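Local coordinates for protein putative acyl-CoA dehydrogenase (Burkholderia xenovorans, PDB 5JSC) that binds flavin-adenine dinucleotide as a putative member of the acyl-CoA dehydrogenase family, a flavoprotein assembled from four copies of the chain, at residues L15-S19 with A20-P24; R163-D167 with A168-D172; R373-R376 with A377-I380; L390-G393 with R394-K398. One frame throughout, in Å; residues are numbered along the deposited sequence.

Contact 1 of 4, residues L15-S19 with A20-P24; sequences LDLHS and ALAWP
Ala22 turns its methyl group into a small apolar notch formed by Leu15 and Leu17. CD2 of Leu15 comes to 3.8 Å from Ala22 CB, and CD2 of Leu17 reaches the same carbon at 4.0 Å. Leu15 gets there because its CG stands anti to the backbone N (chi1 175°), which carries the isobutyl branch over the methyl.

The backbone behind the methyl is held by Ala22 N, which donates to Ser19 O at 3.0 Å, an i to i+3 bond that fits the 3-10 segment 20-22. One step further out, Ser19 N donates to Asp16 O at 3.0 Å, closing a type I beta turn from Asp16 to Ser19. Ser19 OG lies 2.7 Å from the same Asp16 O in one of two modelled conformers, so this second donor is doubtful. Asp16 OD1 in turn accepts from His18 N at 2.9 Å, an Asx turn laid over the start of the beta turn.

A water accepts from Trp23 NE1 at 3.0 Å, in the plane of the indole, and gives a weak bond to His18 O. Beyond the segments, His18 NE2 bonds Asn330 O of the second subunit, and Trp23 packs on Ala315 and Leu316 of helix 298-325.

Two backbone N-H groups, those of His18 and Ser19, thus converge on Asp16 and hold the turn from within.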
loop_
_atom_site.group_PDB
_atom_site.type_symbol
_atom_site.label_atom_id
_atom_site.label_comp_id
_atom_site.label_asym_id
_atom_site.label_seq_id
_atom_site.Cartn_x
_atom_site.Cartn_y
_atom_site.Cartn_z
ATOM N N LEU C 15 26.082 -4.028 27.446
ATOM C CA LEU C 15 25.173 -4.312 26.346
ATOM C C LEU C 15 24.090 -3.241 26.273
ATOM O O LEU C 15 23.363 -3.017 27.246
ATOM C CB LEU C 15 24.556 -5.696 26.533
ATOM C CG LEU C 15 23.470 -6.160 25.559
ATOM C CD1 LEU C 15 23.975 -6.186 24.118
ATOM C CD2 LEU C 15 22.945 -7.531 25.973
ATOM N N ASP C 16 23.990 -2.571 25.126
ATOM C CA ASP C 16 22.878 -1.661 24.871
ATOM C C ASP C 16 21.599 -2.482 24.750
ATOM O O ASP C 16 21.417 -3.225 23.780
ATOM C CB ASP C 16 23.152 -0.846 23.611
ATOM C CG ASP C 16 21.944 -0.040 23.144
ATOM O OD1 ASP C 16 21.011 0.203 23.942
ATOM O OD2 ASP C 16 21.939 0.363 21.960
ATOM N N LEU C 17 20.718 -2.371 25.748
ATOM C CA LEU C 17 19.521 -3.201 25.742
ATOM C C LEU C 17 18.539 -2.805 24.650
ATOM O O LEU C 17 17.592 -3.554 24.401
ATOM C CB LEU C 17 18.825 -3.170 27.107
ATOM C CG LEU C 17 19.493 -3.987 28.219
ATOM C CD1 LEU C 17 18.610 -4.080 29.456
ATOM C CD2 LEU C 17 19.861 -5.375 27.726
ATOM N N HIS C 18 18.739 -1.668 23.984
ATOM C CA HIS C 18 17.887 -1.323 22.853
ATOM C C HIS C 18 18.391 -1.897 21.539
ATOM O O HIS C 18 17.685 -1.805 20.527
ATOM C CB HIS C 18 17.740 0.198 22.748
ATOM C CG HIS C 18 16.847 0.773 23.798
ATOM N ND1 HIS C 18 17.305 1.182 25.032
ATOM C CD2 HIS C 18 15.511 0.969 23.808
ATOM C CE1 HIS C 18 16.286 1.633 25.746
ATOM N NE2 HIS C 18 15.187 1.511 25.026
ATOM N N SER C 19 19.575 -2.502 21.538
ATOM C CA SER C 19 20.086 -3.112 20.323
ATOM C C SER C 19 19.422 -4.462 20.076
ATOM O O SER C 19 19.045 -5.184 21.004
ATOM C CB SER C 19 21.602 -3.283 20.395
ATOM O OG SER C 19 21.953 -4.258 21.351
ATOM N N ALA C 20 19.264 -4.791 18.795
ATOM C CA ALA C 20 18.674 -6.077 18.445
ATOM C C ALA C 20 19.524 -7.231 18.956
ATOM O O ALA C 20 18.996 -8.316 19.233
ATOM C CB ALA C 20 18.500 -6.182 16.935
ATOM N N LEU C 21 20.833 -7.018 19.099
ATOM C CA LEU C 21 21.688 -8.091 19.590
ATOM C C LEU C 21 21.376 -8.470 21.031
ATOM O O LEU C 21 21.777 -9.550 21.468
ATOM C CB LEU C 21 23.161 -7.701 19.448
ATOM C CG LEU C 21 23.689 -7.738 18.016
ATOM C CD1 LEU C 21 25.081 -7.140 17.935
ATOM C CD2 LEU C 21 23.680 -9.170 17.492
ATOM N N ALA C 22 20.658 -7.622 21.774
ATOM C CA ALA C 22 20.220 -7.975 23.122
ATOM C C ALA C 22 19.017 -8.914 23.146
ATOM O O ALA C 22 18.695 -9.443 24.221
ATOM C CB ALA C 22 19.891 -6.709 23.918
ATOM N N TRP C 23 18.344 -9.131 22.013
ATOM C CA TRP C 23 17.172 -9.996 22.003
ATOM C C TRP C 23 17.542 -11.397 22.475
ATOM O O TRP C 23 18.631 -11.896 22.155
ATOM C CB TRP C 23 16.563 -10.108 20.603
ATOM C CG TRP C 23 16.051 -8.835 20.038
ATOM C CD1 TRP C 23 15.748 -7.690 20.714
ATOM C CD2 TRP C 23 15.778 -8.579 18.659
ATOM N NE1 TRP C 23 15.299 -6.730 19.833
ATOM C CE2 TRP C 23 15.318 -7.251 18.563
ATOM C CE3 TRP C 23 15.905 -9.340 17.492
ATOM C CZ2 TRP C 23 14.963 -6.666 17.342
ATOM C CZ3 TRP C 23 15.553 -8.763 16.280
ATOM C CH2 TRP C 23 15.093 -7.437 16.214
ATOM N N PRO C 24 16.642 -12.078 23.190
ATOM C CA PRO C 24 16.941 -13.430 23.686
ATOM C C PRO C 24 16.927 -14.497 22.604
ATOM O O PRO C 24 17.157 -15.673 22.910
ATOM C CB PRO C 24 15.845 -13.666 24.740
ATOM C CG PRO C 24 14.733 -12.754 24.341
ATOM C CD PRO C 24 15.375 -11.546 23.719
HETATM O O HOH W 1 15.006 -3.883 20.628
#

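Contact 2 of 4, residues R163-D167 with A168-D172; sequences REDGD and AYVLD
Arg163 pairs with Val170 in an antiparallel hydrogen-bonded pair: Arg163 N donates to Val170 O at 2.9 Å, and Val170 N returns a bond to Arg163 O at 2.8 Å. The two side chains run side by side in the same direction. The arginine chain bends at chi3 (57°), bringing a face of its guanidinium over Val170 CB, with NH2 3.7 Å from Val170 CG1. A water in the guanidinium plane accepts from NH2 and donates to Asp172 OD2, bridging opposite charges that do not touch directly.

Glu164 and Tyr169, a non-hydrogen-bonded pair, share the other face of the sheet. Glu164 CG sits 4.1 Å above the phenol ring, offset toward the rim, and the extended chain lays the carboxylate nearly parallel to the ring, the planes 11° apart. A second water donates to Glu164 OE2 and is hydrogen-bonded to Tyr169 OH.

These pairs belong to a beta hairpin of the acyl-CoA dehydrogenase middle domain, joining strands 161-165 and 168-179; strand 236-239 flanks the latter, where Val238 bonds the backbone of Tyr169.

Asp165 closes the hairpin: its N donates to Ala168 O at 2.8 Å, nearly straight, whereas the return bond from Ala168 N to Asp165 O is longer, at 3.3 Å. Its CB touches Val170 CG2, while OD2 forms a salt bridge with Arg237. Gly166, with phi 71°, and Asp167 occupy the corners of the type II' turn.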
loop_
_atom_site.group_PDB
_atom_site.type_symbol
_atom_site.label_atom_id
_atom_site.label_comp_id
_atom_site.label_asym_id
_atom_site.label_seq_id
_atom_site.Cartn_x
_atom_site.Cartn_y
_atom_site.Cartn_z
ATOM N N ARG C 163 21.693 -39.310 -17.719
ATOM C CA ARG C 163 21.470 -40.654 -18.237
ATOM C C ARG C 163 22.541 -41.594 -17.703
ATOM O O ARG C 163 23.733 -41.298 -17.798
ATOM C CB ARG C 163 21.494 -40.641 -19.766
ATOM C CG ARG C 163 21.514 -42.001 -20.419
ATOM C CD ARG C 163 21.479 -41.872 -21.939
ATOM N NE ARG C 163 22.575 -41.064 -22.478
ATOM C CZ ARG C 163 23.763 -41.552 -22.826
ATOM N NH1 ARG C 163 24.019 -42.845 -22.677
ATOM N NH2 ARG C 163 24.700 -40.751 -23.317
ATOM N N GLU C 164 22.117 -42.730 -17.162
ATOM C CA GLU C 164 23.069 -43.682 -16.607
ATOM C C GLU C 164 23.792 -44.421 -17.730
ATOM O O GLU C 164 23.155 -44.978 -18.631
ATOM C CB GLU C 164 22.345 -44.662 -15.687
ATOM C CG GLU C 164 23.250 -45.415 -14.727
ATOM C CD GLU C 164 22.464 -46.172 -13.673
ATOM O OE1 GLU C 164 21.219 -46.225 -13.788
ATOM O OE2 GLU C 164 23.088 -46.704 -12.729
ATOM N N ASP C 165 25.130 -44.420 -17.681
ATOM C CA ASP C 165 25.963 -45.129 -18.662
ATOM C C ASP C 165 27.124 -45.787 -17.917
ATOM O O ASP C 165 28.171 -45.170 -17.706
ATOM C CB ASP C 165 26.469 -44.196 -19.758
ATOM C CG ASP C 165 27.391 -44.903 -20.742
ATOM O OD1 ASP C 165 27.176 -46.107 -21.009
ATOM O OD2 ASP C 165 28.334 -44.259 -21.248
ATOM N N GLY C 166 26.940 -47.047 -17.542
ATOM C CA GLY C 166 27.981 -47.735 -16.796
ATOM C C GLY C 166 28.076 -47.173 -15.391
ATOM O O GLY C 166 27.079 -47.091 -14.665
ATOM N N ASP C 167 29.281 -46.768 -14.996
ATOM C CA ASP C 167 29.507 -46.207 -13.670
ATOM C C ASP C 167 29.431 -44.686 -13.655
ATOM O O ASP C 167 29.859 -44.062 -12.678
ATOM C CB ASP C 167 30.860 -46.676 -13.117
ATOM C CG ASP C 167 32.048 -46.067 -13.852
ATOM O OD1 ASP C 167 31.885 -45.592 -14.995
ATOM O OD2 ASP C 167 33.159 -46.078 -13.276
ATOM N N ALA C 168 28.900 -44.077 -14.709
ATOM C CA ALA C 168 28.768 -42.634 -14.770
ATOM C C ALA C 168 27.357 -42.258 -15.192
ATOM O O ALA C 168 26.579 -43.086 -15.670
ATOM C CB ALA C 168 29.783 -42.011 -15.737
ATOM N N TYR C 169 27.034 -40.992 -14.975
ATOM C CA TYR C 169 25.864 -40.358 -15.556
ATOM C C TYR C 169 26.334 -39.366 -16.605
ATOM O O TYR C 169 27.378 -38.726 -16.439
ATOM C CB TYR C 169 25.029 -39.642 -14.498
ATOM C CG TYR C 169 24.189 -40.570 -13.654
ATOM C CD1 TYR C 169 24.730 -41.221 -12.550
ATOM C CD2 TYR C 169 22.852 -40.792 -13.958
ATOM C CE1 TYR C 169 23.962 -42.066 -11.775
ATOM C CE2 TYR C 169 22.074 -41.635 -13.189
ATOM C CZ TYR C 169 22.633 -42.270 -12.101
ATOM O OH TYR C 169 21.861 -43.106 -11.327
ATOM N N VAL C 170 25.578 -39.261 -17.693
ATOM C CA VAL C 170 25.882 -38.336 -18.778
ATOM C C VAL C 170 24.876 -37.198 -18.705
ATOM O O VAL C 170 23.663 -37.433 -18.772
ATOM C CB VAL C 170 25.833 -39.027 -20.147
ATOM C CG1 VAL C 170 26.252 -38.056 -21.227
ATOM C CG2 VAL C 170 26.717 -40.269 -20.153
ATOM N N LEU C 171 25.371 -35.968 -18.572
ATOM C CA LEU C 171 24.519 -34.800 -18.368
ATOM C C LEU C 171 24.400 -33.984 -19.652
ATOM O O LEU C 171 25.412 -33.668 -20.290
ATOM C CB LEU C 171 25.055 -33.924 -17.232
ATOM C CG LEU C 171 24.631 -34.301 -15.804
ATOM C CD1 LEU C 171 25.062 -35.717 -15.440
ATOM C CD2 LEU C 171 25.168 -33.297 -14.788
ATOM N N ASP C 172 23.162 -33.641 -20.022
ATOM C CA ASP C 172 22.881 -32.861 -21.221
ATOM C C ASP C 172 21.819 -31.812 -20.933
ATOM O O ASP C 172 20.730 -32.145 -20.452
ATOM C CB ASP C 172 22.398 -33.759 -22.362
ATOM C CG ASP C 172 23.492 -34.639 -22.906
ATOM O OD1 ASP C 172 24.311 -34.135 -23.706
ATOM O OD2 ASP C 172 23.534 -35.830 -22.531
HETATM O O HOH W 2 24.337 -37.970 -24.171
HETATM O O HOH W 3 23.569 -45.360 -10.209
#

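Contact 3 of 4, residues R373-R376 with A377-I380; sequences REIR and ALRI
The guanidinium groups of Arg376 and Arg379 lie flat on one another, with centres 3.5 Å apart and planes inclined by 18°. Arg379 NH1 stands over the centre of the Arg376 group, whereas Arg376 CZ meets the Arg379 group nearer its rim, which defines an offset stack. Arg376 reaches it with CG anti to the backbone N (chi1 -170°) and a bend at chi2; Arg379 has its CG anti to the carbonyl carbon and bends at chi3. Ile380 CD1 approaches Arg376 NH1 obliquely at 3.7 Å.

The close approach of two positive groups is consistent with the carboxylates that meet both. Asp351 of the third subunit forms salt bridges with Arg376 NE through OD1 and with Arg379 NH2 through OD2, and would be expected to balance part of their charge. Glu344 of the same chain takes Arg379 NE, and Arg376 NH2 bonds Gln355 OE1 of the third subunit.

The pair lies where helix 367-376 leads into the loop before helix 385-405, in the C-terminal domain of the acyl-CoA dehydrogenase fold. Leu378 N donates to Ile375 O at 3.0 Å, and Arg379 N reaches Arg376 O only weakly, at 3.4 Å. Ala377 N instead donates to a water at 2.9 Å, and that water donates to Arg373 O.

Leu378 CD1 lies 3.4 Å from Glu374 O, and its CD2 faces Ile375 CD1. Both Ala377 and Ile380 touch the flavin-adenine dinucleotide.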
loop_
_atom_site.group_PDB
_atom_site.type_symbol
_atom_site.label_atom_id
_atom_site.label_comp_id
_atom_site.label_asym_id
_atom_site.label_seq_id
_atom_site.Cartn_x
_atom_site.Cartn_y
_atom_site.Cartn_z
ATOM N N ARG C 373 20.103 -0.701 -6.939
ATOM C CA ARG C 373 20.395 -1.782 -7.880
ATOM C C ARG C 373 20.573 -3.118 -7.173
ATOM O O ARG C 373 20.091 -4.146 -7.660
ATOM C CB ARG C 373 21.632 -1.439 -8.709
ATOM C CG ARG C 373 21.366 -0.251 -9.640
ATOM C CD ARG C 373 22.490 -0.016 -10.628
ATOM N NE ARG C 373 23.579 0.702 -10.000
ATOM C CZ ARG C 373 24.731 0.154 -9.643
ATOM N NH1 ARG C 373 24.968 -1.132 -9.880
ATOM N NH2 ARG C 373 25.656 0.904 -9.061
ATOM N N GLU C 374 21.242 -3.118 -6.020
ATOM C CA GLU C 374 21.600 -4.370 -5.361
ATOM C C GLU C 374 20.371 -5.133 -4.876
ATOM O O GLU C 374 20.337 -6.369 -4.933
ATOM C CB GLU C 374 22.527 -4.071 -4.185
ATOM C CG GLU C 374 23.141 -5.304 -3.573
ATOM C CD GLU C 374 24.309 -5.813 -4.393
ATOM O OE1 GLU C 374 25.282 -5.050 -4.583
ATOM O OE2 GLU C 374 24.247 -6.965 -4.862
ATOM N N ILE C 375 19.358 -4.428 -4.367
ATOM C CA ILE C 375 18.286 -5.141 -3.678
ATOM C C ILE C 375 17.367 -5.879 -4.643
ATOM O O ILE C 375 16.740 -6.870 -4.250
ATOM C CB ILE C 375 17.481 -4.168 -2.790
ATOM C CG1 ILE C 375 16.533 -4.929 -1.847
ATOM C CG2 ILE C 375 16.719 -3.134 -3.634
ATOM C CD1 ILE C 375 17.248 -5.882 -0.886
ATOM N N ARG C 376 17.286 -5.444 -5.905
ATOM C CA ARG C 376 16.170 -5.883 -6.740
ATOM C C ARG C 376 16.180 -7.392 -6.951
ATOM O O ARG C 376 15.120 -8.033 -6.915
ATOM C CB ARG C 376 16.190 -5.144 -8.082
ATOM C CG ARG C 376 14.923 -5.349 -8.918
ATOM C CD ARG C 376 13.689 -4.962 -8.120
ATOM N NE ARG C 376 12.402 -5.274 -8.745
ATOM C CZ ARG C 376 11.812 -6.467 -8.659
ATOM N NH1 ARG C 376 12.440 -7.470 -8.047
ATOM N NH2 ARG C 376 10.613 -6.681 -9.201
ATOM N N ALA C 377 17.370 -7.989 -7.117
ATOM C CA ALA C 377 17.439 -9.425 -7.366
ATOM C C ALA C 377 17.056 -10.262 -6.153
ATOM O O ALA C 377 16.672 -11.422 -6.326
ATOM C CB ALA C 377 18.844 -9.833 -7.819
ATOM N N LEU C 378 17.150 -9.718 -4.935
ATOM C CA LEU C 378 16.883 -10.549 -3.762
ATOM C C LEU C 378 15.406 -10.881 -3.622
ATOM O O LEU C 378 15.059 -11.788 -2.860
ATOM C CB LEU C 378 17.395 -9.877 -2.483
ATOM C CG LEU C 378 18.906 -10.037 -2.226
ATOM C CD1 LEU C 378 19.766 -9.268 -3.229
ATOM C CD2 LEU C 378 19.282 -9.651 -0.803
ATOM N N ARG C 379 14.532 -10.176 -4.345
ATOM C CA ARG C 379 13.122 -10.522 -4.405
ATOM C C ARG C 379 12.848 -11.611 -5.430
ATOM O O ARG C 379 11.696 -12.036 -5.572
ATOM C CB ARG C 379 12.305 -9.259 -4.722
ATOM C CG ARG C 379 12.409 -8.197 -3.608
ATOM C CD ARG C 379 11.963 -6.828 -4.094
ATOM N NE ARG C 379 10.629 -6.903 -4.696
ATOM C CZ ARG C 379 10.155 -6.021 -5.574
ATOM N NH1 ARG C 379 10.909 -4.993 -5.945
ATOM N NH2 ARG C 379 8.928 -6.170 -6.075
ATOM N N ILE C 380 13.889 -12.092 -6.112
ATOM C CA ILE C 380 13.759 -13.048 -7.204
ATOM C C ILE C 380 14.518 -14.338 -6.913
ATOM O O ILE C 380 13.960 -15.439 -7.026
ATOM C CB ILE C 380 14.217 -12.430 -8.546
ATOM C CG1 ILE C 380 13.301 -11.255 -8.912
ATOM C CG2 ILE C 380 14.223 -13.479 -9.660
ATOM C CD1 ILE C 380 13.877 -10.309 -9.943
HETATM O O HOH W 4 19.873 -6.872 -7.963
#

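Contact 4 of 4, residues L390-G393 with R394-K398; sequences LIVG and RDLLK. With FAD (flavin-adenine dinucleotide), chain M.
Arg394 N donates to Leu390 O at 2.9 Å, the first of four i to i+4 backbone bonds made here within helix 385-405 by the N-H groups from Arg394 to Leu397. Leu396 N to Val392 O measures 3.0 Å, while Leu397 N to Gly393 O stretches to 3.3 Å.

The guanidinium packs flat over the backbone. The Arg394 chain bends at chi3 (-61°) and folds back along the helix, which sets one face of the group over Leu390 O, 3.8 Å above the plane, and over Ile391 N toward the rim. NH1 then lies 3.6 Å from Leu390 CB, and NH2 rests 4.0 Å from Ile391 CG1.

Among charged groups, Asp395 forms a salt bridge with Arg333 of helix 332-356.

Apolar contacts are looser, with Val392 CG1 and Leu396 CD1 at 4.3 Å. Both residues also pack on the second subunit, Val392 on Ala305 and Leu396 on Ala308.

Towards the ligand, Leu390 CD1 comes 3.7 Å from N1A of the flavin-adenine dinucleotide, at the adenine.

The leucine thus supplies an apolar wall to the adenine end of the pocket, while the guanidinium of Arg394, laid over the backbone at Leu390 and Ile391, may limit solvent access there.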
loop_
_atom_site.group_PDB
_atom_site.type_symbol
_atom_site.label_atom_id
_atom_site.label_comp_id
_atom_site.label_asym_id
_atom_site.label_seq_id
_atom_site.Cartn_x
_atom_site.Cartn_y
_atom_site.Cartn_z
ATOM N N LEU C 390 2.959 -18.137 -1.682
ATOM C CA LEU C 390 2.163 -19.342 -1.853
ATOM C C LEU C 390 2.594 -20.442 -0.893
ATOM O O LEU C 390 1.746 -21.209 -0.424
ATOM C CB LEU C 390 2.248 -19.814 -3.302
ATOM C CG LEU C 390 1.665 -18.843 -4.330
ATOM C CD1 LEU C 390 2.051 -19.283 -5.740
ATOM C CD2 LEU C 390 0.149 -18.754 -4.176
ATOM N N ILE C 391 3.890 -20.534 -0.579
ATOM C CA ILE C 391 4.337 -21.483 0.443
ATOM C C ILE C 391 3.628 -21.202 1.761
ATOM O O ILE C 391 3.100 -22.111 2.416
ATOM C CB ILE C 391 5.867 -21.422 0.613
ATOM C CG1 ILE C 391 6.578 -22.035 -0.595
ATOM C CG2 ILE C 391 6.302 -22.121 1.916
ATOM C CD1 ILE C 391 8.063 -21.719 -0.638
ATOM N N VAL C 392 3.605 -19.933 2.169
ATOM C CA VAL C 392 2.989 -19.584 3.443
ATOM C C VAL C 392 1.488 -19.850 3.406
ATOM O O VAL C 392 0.926 -20.447 4.333
ATOM C CB VAL C 392 3.295 -18.119 3.796
ATOM C CG1 VAL C 392 2.512 -17.702 5.033
ATOM C CG2 VAL C 392 4.809 -17.925 4.013
ATOM N N GLY C 393 0.816 -19.411 2.335
ATOM C CA GLY C 393 -0.630 -19.581 2.262
ATOM C C GLY C 393 -1.048 -21.040 2.236
ATOM O O GLY C 393 -1.991 -21.437 2.926
ATOM N N ARG C 394 -0.347 -21.858 1.447
ATOM C CA ARG C 394 -0.643 -23.289 1.434
ATOM C C ARG C 394 -0.405 -23.913 2.803
ATOM O O ARG C 394 -1.151 -24.805 3.223
ATOM C CB ARG C 394 0.203 -23.998 0.378
ATOM C CG ARG C 394 -0.283 -23.812 -1.043
ATOM C CD ARG C 394 0.370 -24.848 -1.964
ATOM N NE ARG C 394 1.829 -24.720 -1.979
ATOM C CZ ARG C 394 2.513 -24.014 -2.878
ATOM N NH1 ARG C 394 1.879 -23.378 -3.853
ATOM N NH2 ARG C 394 3.837 -23.951 -2.806
ATOM N N ASP C 395 0.634 -23.461 3.515
ATOM C CA ASP C 395 0.935 -24.060 4.813
ATOM C C ASP C 395 -0.140 -23.727 5.839
ATOM O O ASP C 395 -0.464 -24.559 6.693
ATOM C CB ASP C 395 2.311 -23.600 5.298
ATOM C CG ASP C 395 2.786 -24.376 6.501
ATOM O OD1 ASP C 395 3.026 -25.593 6.355
ATOM O OD2 ASP C 395 2.917 -23.782 7.589
ATOM N N LEU C 396 -0.709 -22.521 5.764
ATOM C CA LEU C 396 -1.812 -22.145 6.646
ATOM C C LEU C 396 -3.015 -23.058 6.455
ATOM O O LEU C 396 -3.650 -23.485 7.429
ATOM C CB LEU C 396 -2.213 -20.693 6.375
ATOM C CG LEU C 396 -1.201 -19.625 6.770
ATOM C CD1 LEU C 396 -1.582 -18.324 6.136
ATOM C CD2 LEU C 396 -1.159 -19.481 8.284
ATOM N N LEU C 397 -3.356 -23.349 5.201
ATOM C CA LEU C 397 -4.498 -24.215 4.943
ATOM C C LEU C 397 -4.191 -25.656 5.318
ATOM O O LEU C 397 -5.075 -26.369 5.804
ATOM C CB LEU C 397 -4.906 -24.101 3.476
ATOM C CG LEU C 397 -5.512 -22.736 3.128
ATOM C CD1 LEU C 397 -5.460 -22.491 1.633
ATOM C CD2 LEU C 397 -6.964 -22.673 3.633
ATOM N N LYS C 398 -2.947 -26.093 5.121
ATOM C CA LYS C 398 -2.562 -27.439 5.537
ATOM C C LYS C 398 -2.673 -27.596 7.047
ATOM O O LYS C 398 -3.192 -28.609 7.538
ATOM C CB LYS C 398 -1.140 -27.742 5.068
ATOM C CG LYS C 398 -0.670 -29.167 5.321
ATOM C CD LYS C 398 0.825 -29.304 5.073
ATOM C CE LYS C 398 1.242 -30.765 5.000
ATOM N NZ LYS C 398 2.725 -30.938 4.929
HETATM P PA FAD M . 10.050 -17.702 -13.626
HETATM O O1A FAD M . 10.102 -19.051 -13.013
HETATM O O2A FAD M . 9.691 -17.621 -15.111
HETATM O O5B FAD M . 9.038 -16.820 -12.776
HETATM C C5B FAD M . 8.712 -15.488 -13.219
HETATM C C4B FAD M . 7.883 -14.876 -12.121
HETATM O O4B FAD M . 6.648 -15.606 -12.006
HETATM C C3B FAD M . 8.476 -14.980 -10.722
HETATM O O3B FAD M . 9.495 -14.009 -10.470
HETATM C C2B FAD M . 7.235 -14.808 -9.843
HETATM O O2B FAD M . 6.937 -13.421 -9.682
HETATM C C1B FAD M . 6.139 -15.474 -10.694
HETATM N N9A FAD M . 5.713 -16.795 -10.247
HETATM C C8A FAD M . 6.491 -17.915 -10.104
HETATM N N7A FAD M . 5.822 -18.991 -9.772
HETATM C C5A FAD M . 4.507 -18.549 -9.686
HETATM C C6A FAD M . 3.303 -19.211 -9.386
HETATM N N6A FAD M . 3.224 -20.510 -9.080
HETATM N N1A FAD M . 2.164 -18.482 -9.395
HETATM C C2A FAD M . 2.240 -17.174 -9.676
HETATM N N3A FAD M . 3.320 -16.443 -9.975
HETATM C C4A FAD M . 4.428 -17.196 -9.968
HETATM N N1 FAD M . 19.558 -19.997 -9.637
HETATM C C2 FAD M . 20.366 -21.056 -9.318
HETATM O O2 FAD M . 20.039 -22.230 -9.564
HETATM N N3 FAD M . 21.577 -20.826 -8.720
HETATM C C4 FAD M . 22.093 -19.588 -8.390
HETATM O O4 FAD M . 23.229 -19.488 -7.937
HETATM C C4X FAD M . 21.232 -18.483 -8.697
HETATM N N5 FAD M . 21.677 -17.278 -8.475
HETATM C C5X FAD M . 20.936 -16.210 -8.957
HETATM C C6 FAD M . 21.474 -14.928 -8.867
HETATM C C7 FAD M . 20.823 -13.835 -9.426
HETATM C C7M FAD M . 21.462 -12.473 -9.346
HETATM C C8 FAD M . 19.586 -14.025 -10.074
HETATM C C8M FAD M . 18.848 -12.866 -10.699
HETATM C C9 FAD M . 19.038 -15.301 -10.147
HETATM C C9A FAD M . 19.704 -16.395 -9.603
HETATM N N10 FAD M . 19.223 -17.714 -9.750
HETATM C C10 FAD M . 19.980 -18.782 -9.335
HETATM C "C1'" FAD M . 17.977 -17.940 -10.494
HETATM C "C2'" FAD M . 16.723 -17.649 -9.675
HETATM O "O2'" FAD M . 16.541 -18.632 -8.657
HETATM C "C3'" FAD M . 15.508 -17.646 -10.602
HETATM O "O3'" FAD M . 15.657 -16.499 -11.427
HETATM C "C4'" FAD M . 14.168 -17.588 -9.870
HETATM O "O4'" FAD M . 13.926 -18.847 -9.238
HETATM C "C5'" FAD M . 13.028 -17.245 -10.807
HETATM O "O5'" FAD M . 13.025 -18.215 -11.875
HETATM P P FAD M . 12.895 -17.621 -13.381
HETATM O O1P FAD M . 13.896 -16.543 -13.621
HETATM O O2P FAD M . 12.937 -18.761 -14.352
HETATM O O3P FAD M . 11.443 -16.964 -13.419
#

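Overall arrangement
Contact 3 is the buried one, about 11 Å from the chain centre; contacts 1, 2 and 4 are partly buried and lie 23 to 31 Å out. Contacts 3 and 4 share the C-terminal domain: contact 3 lies where helix 367-376 gives way to a loop, contact 4 on the next helix, 385-405. Their nearest atoms are about 11 Å apart, and each touches the flavin-adenine dinucleotide. Contact 2, on the middle-domain hairpin, is touched by no other subunit and lies on the opposite side of the chain's centre from contact 1. Contacts 1 and 4 both face the second subunit, one through a turn, the other through a helix. Charge pairing across a subunit boundary marks contact 3, whereas water-bridged polar ends mark contact 2.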